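Local coordinates for protein hydrolase, haloacid dehalogenase-like family (PDB 3S6J) that is the haloacid dehalogenase-like hydrolase part of a longer protein, binds calcium in this crystal, and may act as a sugar phosphatase, at residues A27-L32 with W42-K47; E35-A40 with D69-R74. One frame throughout, in Å; residues are numbered along the deposited sequence.

Interaction 1: residues A27-L32 with W42-K47; sequences AWKEAL and WRIHRK
Ile44 is the one residue of 42-47 that touches 27-32, and it does so with both branches. Its CG2 methyl lies 3.6 Å from Trp28 CB, so the tryptophan is met at the root of its side chain, and the methyl stands obliquely to the indole. The other branch ends in CD1, which comes within 3.7 Å of Leu32 CD1, the two side chains reaching tip to tip. The same Ile44 CD1 lies 3.8 Å from Lys29 CA, where the lysine chain crosses the isoleucine at about a right angle. Three residues spaced at i, i+1 and i+4 thus receive a single branched side chain. The first torsion of Ile44 aims the two branches: with CG1 anti to the carbonyl carbon (chi1 -63°), CD1 goes to Leu32 and Lys29, while CG2, anti to the backbone N, goes to Trp28.

No hydrogen bond joins the segments; the contact is apolar, buries 155 Å² and leaves the axes 10.1 Å apart at an angle of 123°. Lys29 contributes CA and its aliphatic chain; beyond the bend at chi2 (58°), NZ goes on to Leu39 O and the Asp33 carboxylate. The Trp28 indole leads away from Ile44, stacks on His79 and touches Met55 and Leu56 of helix 52-63. Beyond this apolar core, Arg43 pairs with Glu62 and also with Glu210 of the second subunit, while His45 ND1 bonds to Tyr22 OH of that subunit.

The Trp28 side chain is about 8 Å from that of Asp14, a calcium ligand. The arrangement is consistent with the helical cap of a haloacid dehalogenase-like hydrolase, inserted after the first strand of the Rossmann-like core and lying near, but not touching, its metal site.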
ATOM      1  N   ALA E  27     -11.097  -1.644   6.149  1.00 30.26           N
ATOM      2  CA  ALA E  27     -11.848  -2.085   7.324  1.00 30.15           C
ATOM      3  C   ALA E  27     -11.254  -1.550   8.630  1.00 32.81           C
ATOM      4  O   ALA E  27     -11.992  -1.104   9.514  1.00 30.79           O
ATOM      5  CB  ALA E  27     -11.937  -3.613   7.364  1.00 30.70           C
ATOM      6  N   TRP E  28      -9.928  -1.631   8.776  1.00 31.25           N
ATOM      7  CA  TRP E  28      -9.298  -1.051   9.955  1.00 30.66           C
ATOM      8  C   TRP E  28      -9.487   0.464  10.004  1.00 29.93           C
ATOM      9  O   TRP E  28      -9.756   1.019  11.071  1.00 28.25           O
ATOM     10  CB  TRP E  28      -7.819  -1.429  10.066  1.00 31.02           C
ATOM     11  CG  TRP E  28      -7.654  -2.795  10.638  1.00 34.36           C
ATOM     12  CD1 TRP E  28      -7.172  -3.899  10.000  1.00 31.54           C
ATOM     13  CD2 TRP E  28      -8.043  -3.227  11.953  1.00 33.46           C
ATOM     14  NE1 TRP E  28      -7.215  -4.979  10.833  1.00 31.57           N
ATOM     15  CE2 TRP E  28      -7.742  -4.599  12.043  1.00 33.78           C
ATOM     16  CE3 TRP E  28      -8.600  -2.581  13.063  1.00 31.83           C
ATOM     17  CZ2 TRP E  28      -7.986  -5.349  13.203  1.00 35.23           C
ATOM     18  CZ3 TRP E  28      -8.837  -3.324  14.224  1.00 35.07           C
ATOM     19  CH2 TRP E  28      -8.531  -4.691  14.284  1.00 35.77           C
ATOM     20  N   LYS E  29      -9.359   1.120   8.847  1.00 27.95           N
ATOM     21  CA  LYS E  29      -9.459   2.573   8.771  1.00 29.99           C
ATOM     22  C   LYS E  29     -10.819   3.068   9.266  1.00 31.80           C
ATOM     23  O   LYS E  29     -10.908   4.031  10.026  1.00 31.78           O
ATOM     24  CB  LYS E  29      -9.203   3.069   7.341  1.00 31.77           C
ATOM     25  CG  LYS E  29      -9.357   4.580   7.176  1.00 31.28           C
ATOM     26  CD  LYS E  29      -8.403   5.342   8.120  1.00 30.10           C
ATOM     27  CE  LYS E  29      -8.308   6.799   7.698  1.00 29.16           C
ATOM     28  NZ  LYS E  29      -7.809   7.675   8.790  1.00 32.40           N
ATOM     29  N   GLU E  30     -11.862   2.381   8.830  1.00 31.02           N
ATOM     30  CA  GLU E  30     -13.240   2.683   9.191  1.00 32.33           C
ATOM     31  C   GLU E  30     -13.484   2.425  10.668  1.00 34.68           C
ATOM     32  O   GLU E  30     -14.118   3.243  11.356  1.00 36.43           O
ATOM     33  CB  GLU E  30     -14.175   1.833   8.328  1.00 35.34           C
ATOM     34  CG  GLU E  30     -15.608   1.791   8.779  1.00 40.63           C
ATOM     35  CD  GLU E  30     -16.500   1.169   7.712  1.00 44.03           C
ATOM     36  OE1 GLU E  30     -16.006   0.939   6.589  1.00 42.50           O
ATOM     37  OE2 GLU E  30     -17.690   0.908   7.987  1.00 47.32           O
ATOM     38  N   ALA E  31     -12.966   1.308  11.174  1.00 32.07           N
ATOM     39  CA  ALA E  31     -13.044   1.040  12.623  1.00 33.27           C
ATOM     40  C   ALA E  31     -12.304   2.061  13.477  1.00 31.83           C
ATOM     41  O   ALA E  31     -12.805   2.483  14.528  1.00 34.17           O
ATOM     42  CB  ALA E  31     -12.555  -0.357  12.956  1.00 31.94           C
ATOM     43  N   LEU E  32     -11.110   2.444  13.050  1.00 28.55           N
ATOM     44  CA  LEU E  32     -10.294   3.385  13.817  1.00 31.51           C
ATOM     45  C   LEU E  32     -10.863   4.809  13.786  1.00 33.15           C
ATOM     46  O   LEU E  32     -10.827   5.530  14.797  1.00 30.95           O
ATOM     47  CB  LEU E  32      -8.835   3.365  13.351  1.00 28.46           C
ATOM     48  CG  LEU E  32      -8.058   2.087  13.714  1.00 30.51           C
ATOM     49  CD1 LEU E  32      -6.878   1.816  12.754  1.00 29.64           C
ATOM     50  CD2 LEU E  32      -7.552   2.156  15.125  1.00 30.90           C
ATOM     51  N   TRP E  42      -1.351   4.475   5.262  1.00 26.69           N
ATOM     52  CA  TRP E  42      -0.060   3.789   5.091  1.00 27.28           C
ATOM     53  C   TRP E  42       0.433   3.127   6.407  1.00 29.08           C
ATOM     54  O   TRP E  42       1.008   2.023   6.377  1.00 26.98           O
ATOM     55  CB  TRP E  42       1.008   4.725   4.508  1.00 25.56           C
ATOM     56  CG  TRP E  42       1.546   5.709   5.509  1.00 27.37           C
ATOM     57  CD1 TRP E  42       0.967   6.883   5.899  1.00 27.43           C
ATOM     58  CD2 TRP E  42       2.773   5.602   6.242  1.00 25.20           C
ATOM     59  NE1 TRP E  42       1.764   7.509   6.842  1.00 26.21           N
ATOM     60  CE2 TRP E  42       2.873   6.741   7.063  1.00 28.54           C
ATOM     61  CE3 TRP E  42       3.791   4.647   6.286  1.00 28.46           C
ATOM     62  CZ2 TRP E  42       3.948   6.948   7.935  1.00 28.06           C
ATOM     63  CZ3 TRP E  42       4.860   4.856   7.135  1.00 28.34           C
ATOM     64  CH2 TRP E  42       4.928   6.001   7.950  1.00 28.76           C
ATOM     65  N   ARG E  43       0.187   3.786   7.545  1.00 28.47           N
ATOM     66  CA  ARG E  43       0.543   3.248   8.863  1.00 29.73           C
ATOM     67  C   ARG E  43      -0.263   1.991   9.189  1.00 30.33           C
ATOM     68  O   ARG E  43       0.250   1.063   9.800  1.00 31.73           O
ATOM     69  CB  ARG E  43       0.365   4.305   9.992  1.00 30.83           C
ATOM     70  CG  ARG E  43       0.880   5.711   9.654  1.00 31.85           C
ATOM     71  CD  ARG E  43       1.123   6.607  10.877  1.00 31.84           C
ATOM     72  NE  ARG E  43       2.411   6.244  11.467  1.00 41.70           N
ATOM     73  CZ  ARG E  43       3.478   7.034  11.541  1.00 34.54           C
ATOM     74  NH1 ARG E  43       3.436   8.281  11.109  1.00 30.48           N
ATOM     75  NH2 ARG E  43       4.588   6.563  12.082  1.00 40.54           N
ATOM     76  N   ILE E  44      -1.536   1.963   8.793  1.00 31.85           N
ATOM     77  CA  ILE E  44      -2.354   0.758   8.974  1.00 31.32           C
ATOM     78  C   ILE E  44      -1.867  -0.383   8.065  1.00 30.80           C
ATOM     79  O   ILE E  44      -1.802  -1.545   8.479  1.00 30.77           O
ATOM     80  CB  ILE E  44      -3.861   1.034   8.728  1.00 28.76           C
ATOM     81  CG1 ILE E  44      -4.388   2.054   9.757  1.00 28.40           C
ATOM     82  CG2 ILE E  44      -4.653  -0.276   8.808  1.00 27.15           C
ATOM     83  CD1 ILE E  44      -5.720   2.730   9.404  1.00 24.84           C
ATOM     84  N   HIS E  45      -1.498  -0.030   6.838  1.00 30.90           N
ATOM     85  CA  HIS E  45      -1.040  -1.007   5.834  1.00 30.07           C
ATOM     86  C   HIS E  45       0.252  -1.662   6.314  1.00 30.00           C
ATOM     87  O   HIS E  45       0.479  -2.849   6.088  1.00 31.49           O
ATOM     88  CB  HIS E  45      -0.832  -0.316   4.467  1.00 27.79           C
ATOM     89  CG  HIS E  45      -0.603  -1.261   3.319  1.00 29.88           C
ATOM     90  ND1 HIS E  45      -0.529  -0.833   2.019  1.00 29.68           N
ATOM     91  CD2 HIS E  45      -0.458  -2.615   3.289  1.00 26.01           C
ATOM     92  CE1 HIS E  45      -0.350  -1.879   1.221  1.00 30.52           C
ATOM     93  NE2 HIS E  45      -0.302  -2.963   1.973  1.00 31.01           N
ATOM     94  N   ARG E  46       1.091  -0.889   6.994  1.00 33.06           N
ATOM     95  CA  ARG E  46       2.362  -1.399   7.521  1.00 33.44           C
ATOM     96  C   ARG E  46       2.183  -2.564   8.498  1.00 33.56           C
ATOM     97  O   ARG E  46       3.066  -3.414   8.623  1.00 35.77           O
ATOM     98  CB  ARG E  46       3.122  -0.286   8.256  1.00 36.26           C
ATOM     99  CG  ARG E  46       3.989   0.607   7.389  1.00 36.64           C
ATOM    100  CD  ARG E  46       5.201   1.122   8.202  1.00 40.71           C
ATOM    101  NE  ARG E  46       4.840   1.714   9.501  1.00 41.96           N
ATOM    102  CZ  ARG E  46       5.610   2.579  10.175  1.00 42.75           C
ATOM    103  NH1 ARG E  46       6.787   2.961   9.683  1.00 41.14           N
ATOM    104  NH2 ARG E  46       5.207   3.068  11.342  1.00 43.29           N
ATOM    105  N   LYS E  47       1.063  -2.585   9.218  1.00 33.83           N
ATOM    106  CA  LYS E  47       0.847  -3.573  10.276  1.00 33.38           C
ATOM    107  C   LYS E  47       0.005  -4.780   9.831  1.00 33.29           C
ATOM    108  O   LYS E  47      -0.150  -5.753  10.572  1.00 34.14           O
ATOM    109  CB  LYS E  47       0.174  -2.929  11.496  1.00 36.87           C
ATOM    110  CG  LYS E  47       0.797  -1.625  11.989  1.00 39.15           C
ATOM    111  CD  LYS E  47       2.248  -1.783  12.447  1.00 39.09           C
ATOM    112  CE  LYS E  47       2.694  -0.576  13.287  1.00 44.59           C
ATOM    113  NZ  LYS E  47       4.182  -0.500  13.448  1.00 41.83           N
TER

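Interaction 2: residues E35-A40 with D69-R74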
ATOM      1  N   GLU E  35     -13.675   5.375  16.103  1.00 33.04           N
ATOM      2  CA  GLU E  35     -13.243   5.375  17.481  1.00 32.33           C
ATOM      3  C   GLU E  35     -12.269   6.517  17.739  1.00 33.48           C
ATOM      4  O   GLU E  35     -11.507   6.478  18.707  1.00 33.99           O
ATOM      5  CB  GLU E  35     -12.618   4.028  17.826  1.00 32.79           C
ATOM      6  CG  GLU E  35     -13.627   2.887  17.913  1.00 34.16           C
ATOM      7  CD  GLU E  35     -14.527   3.006  19.141  1.00 37.68           C
ATOM      8  OE1 GLU E  35     -14.049   3.494  20.190  1.00 33.37           O
ATOM      9  OE2 GLU E  35     -15.713   2.613  19.052  1.00 41.64           O
ATOM     10  N   ASN E  36     -12.316   7.544  16.884  1.00 32.80           N
ATOM     11  CA  ASN E  36     -11.475   8.737  17.045  1.00 32.43           C
ATOM     12  C   ASN E  36     -10.007   8.393  17.241  1.00 34.54           C
ATOM     13  O   ASN E  36      -9.335   8.966  18.115  1.00 34.31           O
ATOM     14  CB  ASN E  36     -11.924   9.596  18.229  1.00 32.82           C
ATOM     15  CG  ASN E  36     -13.416   9.777  18.297  1.00 32.79           C
ATOM     16  OD1 ASN E  36     -14.066   9.373  19.272  1.00 33.21           O
ATOM     17  ND2 ASN E  36     -13.973  10.390  17.278  1.00 31.76           N
ATOM     18  N   ILE E  37      -9.526   7.425  16.471  1.00 32.65           N
ATOM     19  CA  ILE E  37      -8.100   7.122  16.402  1.00 34.15           C
ATOM     20  C   ILE E  37      -7.688   7.277  14.940  1.00 36.24           C
ATOM     21  O   ILE E  37      -7.619   6.307  14.191  1.00 32.77           O
ATOM     22  CB  ILE E  37      -7.772   5.700  16.910  1.00 33.90           C
ATOM     23  CG1 ILE E  37      -8.406   5.470  18.278  1.00 34.48           C
ATOM     24  CG2 ILE E  37      -6.235   5.474  16.977  1.00 34.37           C
ATOM     25  CD1 ILE E  37      -7.941   4.202  18.975  1.00 34.65           C
ATOM     26  N   PRO E  38      -7.461   8.527  14.526  1.00 39.02           N
ATOM     27  CA  PRO E  38      -7.227   8.871  13.130  1.00 38.58           C
ATOM     28  C   PRO E  38      -5.786   8.549  12.786  1.00 38.59           C
ATOM     29  O   PRO E  38      -4.860   9.118  13.377  1.00 41.25           O
ATOM     30  CB  PRO E  38      -7.480  10.381  13.105  1.00 42.32           C
ATOM     31  CG  PRO E  38      -7.070  10.841  14.458  1.00 42.92           C
ATOM     32  CD  PRO E  38      -7.352   9.700  15.416  1.00 41.38           C
ATOM     33  N   LEU E  39      -5.606   7.613  11.866  1.00 35.11           N
ATOM     34  CA  LEU E  39      -4.285   7.113  11.509  1.00 31.58           C
ATOM     35  C   LEU E  39      -4.249   7.083  10.004  1.00 30.74           C
ATOM     36  O   LEU E  39      -5.195   6.597   9.391  1.00 27.71           O
ATOM     37  CB  LEU E  39      -4.113   5.691  12.022  1.00 29.45           C
ATOM     38  CG  LEU E  39      -2.829   5.488  12.802  1.00 38.16           C
ATOM     39  CD1 LEU E  39      -3.114   5.608  14.291  1.00 37.76           C
ATOM     40  CD2 LEU E  39      -2.228   4.135  12.462  1.00 38.73           C
ATOM     41  N   ALA E  40      -3.189   7.623   9.406  1.00 29.04           N
ATOM     42  CA  ALA E  40      -3.063   7.598   7.951  1.00 27.61           C
ATOM     43  C   ALA E  40      -3.082   6.147   7.483  1.00 28.81           C
ATOM     44  O   ALA E  40      -2.608   5.242   8.165  1.00 27.47           O
ATOM     45  CB  ALA E  40      -1.788   8.307   7.491  1.00 25.50           C
ATOM     46  N   ASP E  69      -8.415  -2.621  26.728  1.00 46.07           N
ATOM     47  CA  ASP E  69      -8.970  -3.902  26.302  1.00 46.91           C
ATOM     48  C   ASP E  69     -10.340  -3.726  25.674  1.00 44.00           C
ATOM     49  O   ASP E  69     -10.609  -4.247  24.591  1.00 43.22           O
ATOM     50  CB  ASP E  69      -9.116  -4.825  27.510  1.00 49.87           C
ATOM     51  CG  ASP E  69      -7.845  -5.568  27.835  1.00 52.84           C
ATOM     52  OD1 ASP E  69      -6.844  -5.394  27.102  1.00 51.67           O
ATOM     53  OD2 ASP E  69      -7.856  -6.336  28.825  1.00 55.85           O
ATOM     54  N   GLU E  70     -11.202  -3.004  26.384  1.00 42.84           N
ATOM     55  CA  GLU E  70     -12.583  -2.762  25.969  1.00 44.48           C
ATOM     56  C   GLU E  70     -12.721  -2.084  24.595  1.00 44.07           C
ATOM     57  O   GLU E  70     -13.541  -2.503  23.780  1.00 43.07           O
ATOM     58  CB  GLU E  70     -13.324  -1.957  27.056  1.00 47.79           C
ATOM     59  CG  GLU E  70     -14.810  -1.743  26.790  1.00 48.77           C
ATOM     60  CD  GLU E  70     -15.543  -1.108  27.978  1.00 55.01           C
ATOM     61  OE1 GLU E  70     -14.977  -0.182  28.621  1.00 53.37           O
ATOM     62  OE2 GLU E  70     -16.691  -1.534  28.267  1.00 57.54           O
ATOM     63  N   GLN E  71     -11.930  -1.046  24.335  1.00 42.51           N
ATOM     64  CA  GLN E  71     -11.973  -0.392  23.023  1.00 41.07           C
ATOM     65  C   GLN E  71     -11.332  -1.264  21.939  1.00 39.84           C
ATOM     66  O   GLN E  71     -11.749  -1.240  20.782  1.00 38.10           O
ATOM     67  CB  GLN E  71     -11.300   0.985  23.055  1.00 38.81           C
ATOM     68  CG  GLN E  71     -11.536   1.850  21.801  1.00 36.91           C
ATOM     69  CD  GLN E  71     -10.810   3.187  21.881  1.00 35.21           C
ATOM     70  OE1 GLN E  71      -9.686   3.257  22.372  1.00 35.09           O
ATOM     71  NE2 GLN E  71     -11.456   4.256  21.411  1.00 34.60           N
ATOM     72  N   ALA E  72     -10.304  -2.014  22.321  1.00 40.14           N
ATOM     73  CA  ALA E  72      -9.650  -2.951  21.421  1.00 39.52           C
ATOM     74  C   ALA E  72     -10.677  -3.945  20.909  1.00 40.82           C
ATOM     75  O   ALA E  72     -10.744  -4.242  19.719  1.00 40.63           O
ATOM     76  CB  ALA E  72      -8.526  -3.675  22.148  1.00 40.21           C
ATOM     77  N   GLU E  73     -11.490  -4.435  21.834  1.00 42.90           N
ATOM     78  CA  GLU E  73     -12.570  -5.363  21.549  1.00 43.29           C
ATOM     79  C   GLU E  73     -13.578  -4.748  20.586  1.00 42.94           C
ATOM     80  O   GLU E  73     -13.969  -5.376  19.597  1.00 43.42           O
ATOM     81  CB  GLU E  73     -13.258  -5.747  22.866  1.00 45.45           C
ATOM     82  CG  GLU E  73     -13.344  -7.242  23.138  1.00 48.06           C
ATOM     83  CD  GLU E  73     -14.723  -7.822  22.843  1.00 59.54           C
ATOM     84  OE1 GLU E  73     -15.163  -8.729  23.601  1.00 59.60           O
ATOM     85  OE2 GLU E  73     -15.368  -7.367  21.859  1.00 59.44           O
ATOM     86  N   ARG E  74     -14.012  -3.523  20.876  1.00 41.23           N
ATOM     87  CA  ARG E  74     -14.946  -2.830  19.987  1.00 42.06           C
ATOM     88  C   ARG E  74     -14.327  -2.565  18.608  1.00 40.62           C
ATOM     89  O   ARG E  74     -14.996  -2.729  17.587  1.00 39.93           O
ATOM     90  CB  ARG E  74     -15.481  -1.524  20.605  1.00 39.87           C
ATOM     91  CG  ARG E  74     -16.471  -1.738  21.750  1.00 45.84           C
ATOM     92  CD  ARG E  74     -17.297  -0.490  22.067  1.00 41.92           C
ATOM     93  NE  ARG E  74     -16.535   0.735  21.856  1.00 43.11           N
ATOM     94  CZ  ARG E  74     -15.755   1.306  22.769  1.00 39.81           C
ATOM     95  NH1 ARG E  74     -15.632   0.778  23.978  1.00 43.72           N
ATOM     96  NH2 ARG E  74     -15.099   2.413  22.466  1.00 37.73           N
TER
HETATM   97  O   HOH W   1     -10.238   6.919  21.196  1.00 33.57           O
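Gln71 and Arg74 both reach Glu35, joining the first turns of helix 69-85 to the loop that leaves helix 21-34. That helix ends in a Schellman motif: Asn36, at positive phi, is its C-prime residue, with Ile37 N bonded to Leu32 O and Asn36 N to Asp33 O.

Along 69-74, Gln71 comes first. Its side chain, extended beyond CG, runs past that of Glu35 in the opposite direction. Gln71 NE2 donates to Glu35 OE1 over 3.0 Å in a nearly straight bond (166°), which lies in the amide plane and uses the anti lone pair of the carboxylate oxygen. A water bridges the same Gln71 NE2 to Glu35 O, so the amide nitrogen is tied to both the side chain and the backbone of Glu35. The amide oxygen, Gln71 OE1, only brushes the Ile37 CD1 methyl at 3.9 Å.

One turn on, Arg74 crosses Glu35 at about a right angle and completes a salt bridge. Its guanidinium presents an edge to the carboxylate, although the two planes stand 51° apart. Arg74 NE makes only a weak bond to Glu35 OE2, at 3.5 Å. The shorter arm runs from Arg74 NH2 to Glu35 OE1 at 2.7 Å, approaching on the syn side but 30° out of the carboxylate plane.

The centres of interactions 1 and 2 are 10 Å apart, and their segments alternate along the chain: helix 21-34 serves interaction 1, runs into loop 35-40 of interaction 2, and that loop leads into helix 41-47. The Lys29 tether to loop 35-40 spans 2.9 Å from NZ to Leu39 O. Packing joins the two contacts at the same carbonyl, with Ile44 CD1 3.9 Å from Leu39 O. Their settings differ: interaction 1 is buried, with the Trp28 side chain about 11 Å from a bound calcium ion, whereas the partly exposed polar interaction 2 lies away from the metal sites.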